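PDB 3K9T: putative polysaccharide biosynthesis protein with aminopeptidase-like domain from Clostridium acetobutylicum, which is of unknown activity, binds one zinc ion per subunit and may act in biosynthesis of modified polysaccharides rather than as a peptidase. Local coordinates for residues 2-16 against 340-354. Sequence-based numbering, arbitrary orientation.
Sequences MEEINKYIQNSSETG and ADSYKTYLEVIYTIE
Helix 5-10 and the start of helix 12-26 pack on helix 336-355 in the aminopeptidase-like region, away from the zinc site. Segment 5-10 runs nearly antiparallel to 340-354, at 162° with axes 9.5 Å apart. After the break at N11, segment 12-16 turns across it at 123°. The Y343 ring lies between T15 and L347. CG lies anti to the backbone N (chi1 162°), and this sends the ring toward the N-terminal helices. T15 CG2 sits over one face, 3.7 Å from the ring centroid, a CH-pi contact. L347 CD1 lies over the opposite face, and S12 CB meets the edge. One water joins Y343 OH, T15 OG1 and the Y8 carbonyl. I5 and I9 pack on L347. The I9 and K344 side chains cross at about a right angle. At the far end, Y351 OH donates a very short 2.5 Å hydrogen bond to E3 OE2. The carboxylate is nearly perpendicular to the ring. N6 ND2 donates a hydrogen bond to E3 OE1. K420 forms a salt bridge with E3. R417 hydrogen-bonds N6 OD1 and forms a salt bridge with E348, so winged-helix helix 416-428 borders this end. Helices 194-211 and 271-282 flank helix 336-355, and Y346 OH reaches strand 311-315 at L314 O.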
# COMPACT_ATOMS: atom_id res chain seq x y z
N MSE A 2 29.07 -22.63 -3.36
CA MSE A 2 28.86 -21.65 -2.28
C MSE A 2 28.22 -22.40 -1.08
O MSE A 2 28.11 -21.86 0.04
CB MSE A 2 27.96 -20.51 -2.73
CG MSE A 2 28.08 -19.27 -1.84
SE MSE A 2 29.93 -18.51 -1.77
CE MSE A 2 30.26 -18.63 -3.68
N GLU A 3 27.77 -23.65 -1.31
CA GLU A 3 27.33 -24.51 -0.23
C GLU A 3 28.47 -24.69 0.79
O GLU A 3 28.23 -24.99 1.96
CB GLU A 3 26.78 -25.86 -0.75
CG GLU A 3 25.46 -25.77 -1.53
CD GLU A 3 24.29 -25.06 -0.79
OE1 GLU A 3 24.05 -25.36 0.39
OE2 GLU A 3 23.58 -24.22 -1.39
N GLU A 4 29.71 -24.47 0.34
CA GLU A 4 30.85 -24.47 1.26
C GLU A 4 30.78 -23.43 2.38
O GLU A 4 31.46 -23.58 3.39
CB GLU A 4 32.15 -24.33 0.48
CG GLU A 4 32.52 -25.61 -0.30
CD GLU A 4 33.96 -25.61 -0.72
OE1 GLU A 4 34.54 -24.50 -0.83
OE2 GLU A 4 34.52 -26.71 -0.94
N ILE A 5 29.97 -22.39 2.22
CA ILE A 5 29.75 -21.42 3.28
C ILE A 5 29.01 -22.06 4.47
O ILE A 5 29.10 -21.58 5.59
CB ILE A 5 28.95 -20.18 2.77
CG1 ILE A 5 29.48 -18.88 3.39
CG2 ILE A 5 27.48 -20.34 3.06
CD1 ILE A 5 28.90 -17.60 2.78
N ASN A 6 28.27 -23.14 4.22
CA ASN A 6 27.45 -23.74 5.28
C ASN A 6 28.25 -24.14 6.51
O ASN A 6 27.79 -23.98 7.62
CB ASN A 6 26.66 -24.94 4.76
CG ASN A 6 25.68 -24.59 3.63
OD1 ASN A 6 25.48 -23.44 3.25
ND2 ASN A 6 25.08 -25.63 3.07
N LYS A 7 29.47 -24.62 6.33
CA LYS A 7 30.28 -25.09 7.45
C LYS A 7 30.70 -23.90 8.29
O LYS A 7 30.82 -24.05 9.51
CB LYS A 7 31.49 -25.94 6.99
CG LYS A 7 32.43 -25.23 6.00
CD LYS A 7 33.58 -26.10 5.38
CE LYS A 7 34.14 -25.50 4.02
NZ LYS A 7 33.49 -26.04 2.74
N TYR A 8 30.92 -22.75 7.65
CA TYR A 8 31.26 -21.53 8.38
C TYR A 8 30.07 -21.04 9.21
O TYR A 8 30.23 -20.63 10.37
CB TYR A 8 31.74 -20.42 7.43
CG TYR A 8 33.06 -20.74 6.76
CD1 TYR A 8 34.27 -20.53 7.40
CD2 TYR A 8 33.09 -21.25 5.49
CE1 TYR A 8 35.48 -20.85 6.78
CE2 TYR A 8 34.27 -21.56 4.86
CZ TYR A 8 35.46 -21.37 5.51
OH TYR A 8 36.62 -21.69 4.83
N ILE A 9 28.86 -21.09 8.64
CA ILE A 9 27.67 -20.70 9.37
C ILE A 9 27.50 -21.68 10.53
O ILE A 9 27.25 -21.26 11.67
CB ILE A 9 26.41 -20.66 8.49
CG1 ILE A 9 26.53 -19.52 7.47
CG2 ILE A 9 25.19 -20.48 9.34
CD1 ILE A 9 25.52 -19.59 6.29
N GLN A 10 27.69 -22.98 10.27
CA GLN A 10 27.52 -23.99 11.33
C GLN A 10 28.54 -23.89 12.45
O GLN A 10 28.28 -24.35 13.55
CB GLN A 10 27.54 -25.39 10.76
CG GLN A 10 26.27 -25.76 9.97
CD GLN A 10 26.52 -26.81 8.86
OE1 GLN A 10 27.59 -27.44 8.80
NE2 GLN A 10 25.54 -26.97 7.98
N ASN A 11 29.70 -23.28 12.20
CA ASN A 11 30.71 -23.15 13.25
C ASN A 11 30.79 -21.74 13.85
O ASN A 11 31.79 -21.34 14.47
CB ASN A 11 32.09 -23.55 12.72
CG ASN A 11 33.04 -23.86 13.83
OD1 ASN A 11 32.65 -24.47 14.83
ND2 ASN A 11 34.28 -23.43 13.69
N SER A 12 29.70 -21.01 13.70
CA SER A 12 29.68 -19.60 14.02
C SER A 12 29.87 -19.32 15.51
O SER A 12 30.42 -18.27 15.87
CB SER A 12 28.41 -18.95 13.47
OG SER A 12 27.32 -19.37 14.23
N SER A 13 29.43 -20.24 16.35
CA SER A 13 29.66 -20.10 17.76
C SER A 13 31.14 -19.98 18.06
O SER A 13 31.56 -19.05 18.74
CB SER A 13 29.13 -21.29 18.51
OG SER A 13 29.81 -21.38 19.75
N GLU A 14 31.92 -20.93 17.58
CA GLU A 14 33.36 -20.86 17.75
C GLU A 14 33.95 -19.57 17.13
O GLU A 14 34.78 -18.90 17.74
CB GLU A 14 33.97 -22.11 17.12
CG GLU A 14 35.50 -22.22 17.20
CD GLU A 14 36.00 -23.46 16.49
OE1 GLU A 14 35.75 -24.60 16.96
OE2 GLU A 14 36.64 -23.29 15.44
N THR A 15 33.51 -19.21 15.93
CA THR A 15 34.01 -17.98 15.29
C THR A 15 33.63 -16.72 16.08
O THR A 15 34.41 -15.78 16.12
CB THR A 15 33.50 -17.86 13.85
OG1 THR A 15 33.82 -19.09 13.17
CG2 THR A 15 34.13 -16.65 13.11
N GLY A 16 32.45 -16.69 16.72
CA GLY A 16 32.07 -15.55 17.56
C GLY A 16 33.12 -15.31 18.66
O GLY A 16 33.48 -14.18 19.02
N ALA A 340 28.58 -13.97 17.09
CA ALA A 340 28.31 -15.18 16.31
C ALA A 340 27.11 -14.99 15.39
O ALA A 340 27.15 -15.35 14.21
CB ALA A 340 28.07 -16.38 17.24
N ASP A 341 26.04 -14.42 15.94
CA ASP A 341 24.81 -14.27 15.17
C ASP A 341 24.93 -13.23 14.07
O ASP A 341 24.41 -13.42 12.97
CB ASP A 341 23.63 -13.92 16.06
CG ASP A 341 22.32 -13.83 15.28
OD1 ASP A 341 21.74 -14.89 14.96
OD2 ASP A 341 21.88 -12.70 14.99
N SER A 342 25.57 -12.12 14.37
CA SER A 342 25.81 -11.12 13.33
C SER A 342 26.66 -11.70 12.17
O SER A 342 26.41 -11.46 11.02
CB SER A 342 26.49 -9.90 13.92
OG SER A 342 25.67 -9.30 14.91
N TYR A 343 27.66 -12.50 12.50
CA TYR A 343 28.53 -13.10 11.48
C TYR A 343 27.76 -14.10 10.62
O TYR A 343 27.86 -14.08 9.40
CB TYR A 343 29.69 -13.74 12.20
CG TYR A 343 30.51 -14.76 11.46
CD1 TYR A 343 31.55 -14.39 10.64
CD2 TYR A 343 30.30 -16.12 11.68
CE1 TYR A 343 32.34 -15.32 10.01
CE2 TYR A 343 31.09 -17.08 11.04
CZ TYR A 343 32.11 -16.66 10.22
OH TYR A 343 32.90 -17.59 9.60
N LYS A 344 27.01 -14.97 11.27
CA LYS A 344 26.12 -15.92 10.61
C LYS A 344 25.15 -15.18 9.65
O LYS A 344 24.93 -15.59 8.50
CB LYS A 344 25.38 -16.72 11.71
CG LYS A 344 24.22 -17.61 11.28
CD LYS A 344 24.00 -18.76 12.30
CE LYS A 344 23.03 -18.42 13.42
NZ LYS A 344 21.64 -18.49 12.95
N THR A 345 24.61 -14.06 10.11
CA THR A 345 23.62 -13.33 9.30
C THR A 345 24.26 -12.71 8.05
O THR A 345 23.72 -12.78 6.93
CB THR A 345 22.85 -12.30 10.12
OG1 THR A 345 22.26 -12.92 11.30
CG2 THR A 345 21.79 -11.66 9.25
N TYR A 346 25.43 -12.12 8.24
CA TYR A 346 26.18 -11.57 7.14
C TYR A 346 26.50 -12.67 6.14
O TYR A 346 26.35 -12.47 4.94
CB TYR A 346 27.47 -10.83 7.61
CG TYR A 346 27.29 -9.34 7.90
CD1 TYR A 346 26.68 -8.89 9.06
CD2 TYR A 346 27.77 -8.38 7.01
CE1 TYR A 346 26.54 -7.52 9.32
CE2 TYR A 346 27.64 -7.01 7.25
CZ TYR A 346 27.01 -6.59 8.39
OH TYR A 346 26.88 -5.22 8.64
N LEU A 347 26.94 -13.83 6.62
CA LEU A 347 27.24 -14.94 5.71
C LEU A 347 25.98 -15.40 4.93
O LEU A 347 26.06 -15.76 3.75
CB LEU A 347 27.89 -16.11 6.46
CG LEU A 347 29.33 -15.92 6.95
CD1 LEU A 347 29.89 -17.23 7.46
CD2 LEU A 347 30.22 -15.38 5.82
N GLU A 348 24.83 -15.39 5.61
CA GLU A 348 23.56 -15.81 4.98
C GLU A 348 23.14 -14.80 3.92
O GLU A 348 22.60 -15.15 2.86
CB GLU A 348 22.45 -15.95 6.02
CG GLU A 348 21.19 -16.68 5.50
CD GLU A 348 21.49 -18.07 5.04
OE1 GLU A 348 22.35 -18.73 5.67
OE2 GLU A 348 20.88 -18.53 4.04
N VAL A 349 23.37 -13.53 4.24
CA VAL A 349 23.16 -12.48 3.28
C VAL A 349 24.01 -12.75 2.03
O VAL A 349 23.48 -12.71 0.92
CB VAL A 349 23.42 -11.10 3.87
CG1 VAL A 349 23.56 -10.04 2.78
CG2 VAL A 349 22.30 -10.78 4.83
N ILE A 350 25.30 -13.07 2.24
CA ILE A 350 26.26 -13.27 1.15
C ILE A 350 25.88 -14.51 0.36
O ILE A 350 25.88 -14.47 -0.86
CB ILE A 350 27.73 -13.32 1.63
CG1 ILE A 350 28.19 -11.91 2.07
CG2 ILE A 350 28.63 -13.86 0.53
CD1 ILE A 350 29.56 -11.82 2.83
N TYR A 351 25.53 -15.58 1.06
CA TYR A 351 24.99 -16.78 0.40
C TYR A 351 23.79 -16.40 -0.49
O TYR A 351 23.68 -16.88 -1.60
CB TYR A 351 24.56 -17.83 1.43
CG TYR A 351 23.87 -19.06 0.86
CD1 TYR A 351 22.50 -19.05 0.52
CD2 TYR A 351 24.57 -20.24 0.68
CE1 TYR A 351 21.89 -20.18 0.01
CE2 TYR A 351 23.94 -21.39 0.17
CZ TYR A 351 22.61 -21.36 -0.15
OH TYR A 351 22.00 -22.48 -0.66
N THR A 352 22.91 -15.52 -0.01
CA THR A 352 21.72 -15.13 -0.80
C THR A 352 22.12 -14.31 -2.04
O THR A 352 21.63 -14.52 -3.16
CB THR A 352 20.68 -14.39 0.08
OG1 THR A 352 20.39 -15.18 1.25
CG2 THR A 352 19.38 -14.15 -0.68
N ILE A 353 23.02 -13.36 -1.84
CA ILE A 353 23.52 -12.54 -2.92
C ILE A 353 24.07 -13.42 -4.02
O ILE A 353 23.77 -13.22 -5.18
CB ILE A 353 24.66 -11.62 -2.44
CG1 ILE A 353 24.11 -10.51 -1.55
CG2 ILE A 353 25.44 -11.01 -3.63
CD1 ILE A 353 25.24 -9.82 -0.77
N GLU A 354 24.88 -14.39 -3.63
CA GLU A 354 25.57 -15.26 -4.59
C GLU A 354 24.65 -16.21 -5.35
O GLU A 354 24.83 -16.42 -6.53
CB GLU A 354 26.59 -16.08 -3.82
CG GLU A 354 27.80 -15.30 -3.40
CD GLU A 354 28.79 -15.14 -4.51
OE1 GLU A 354 29.08 -16.16 -5.16
OE2 GLU A 354 29.28 -14.00 -4.72
O HOH W 1 32.80 -19.90 10.91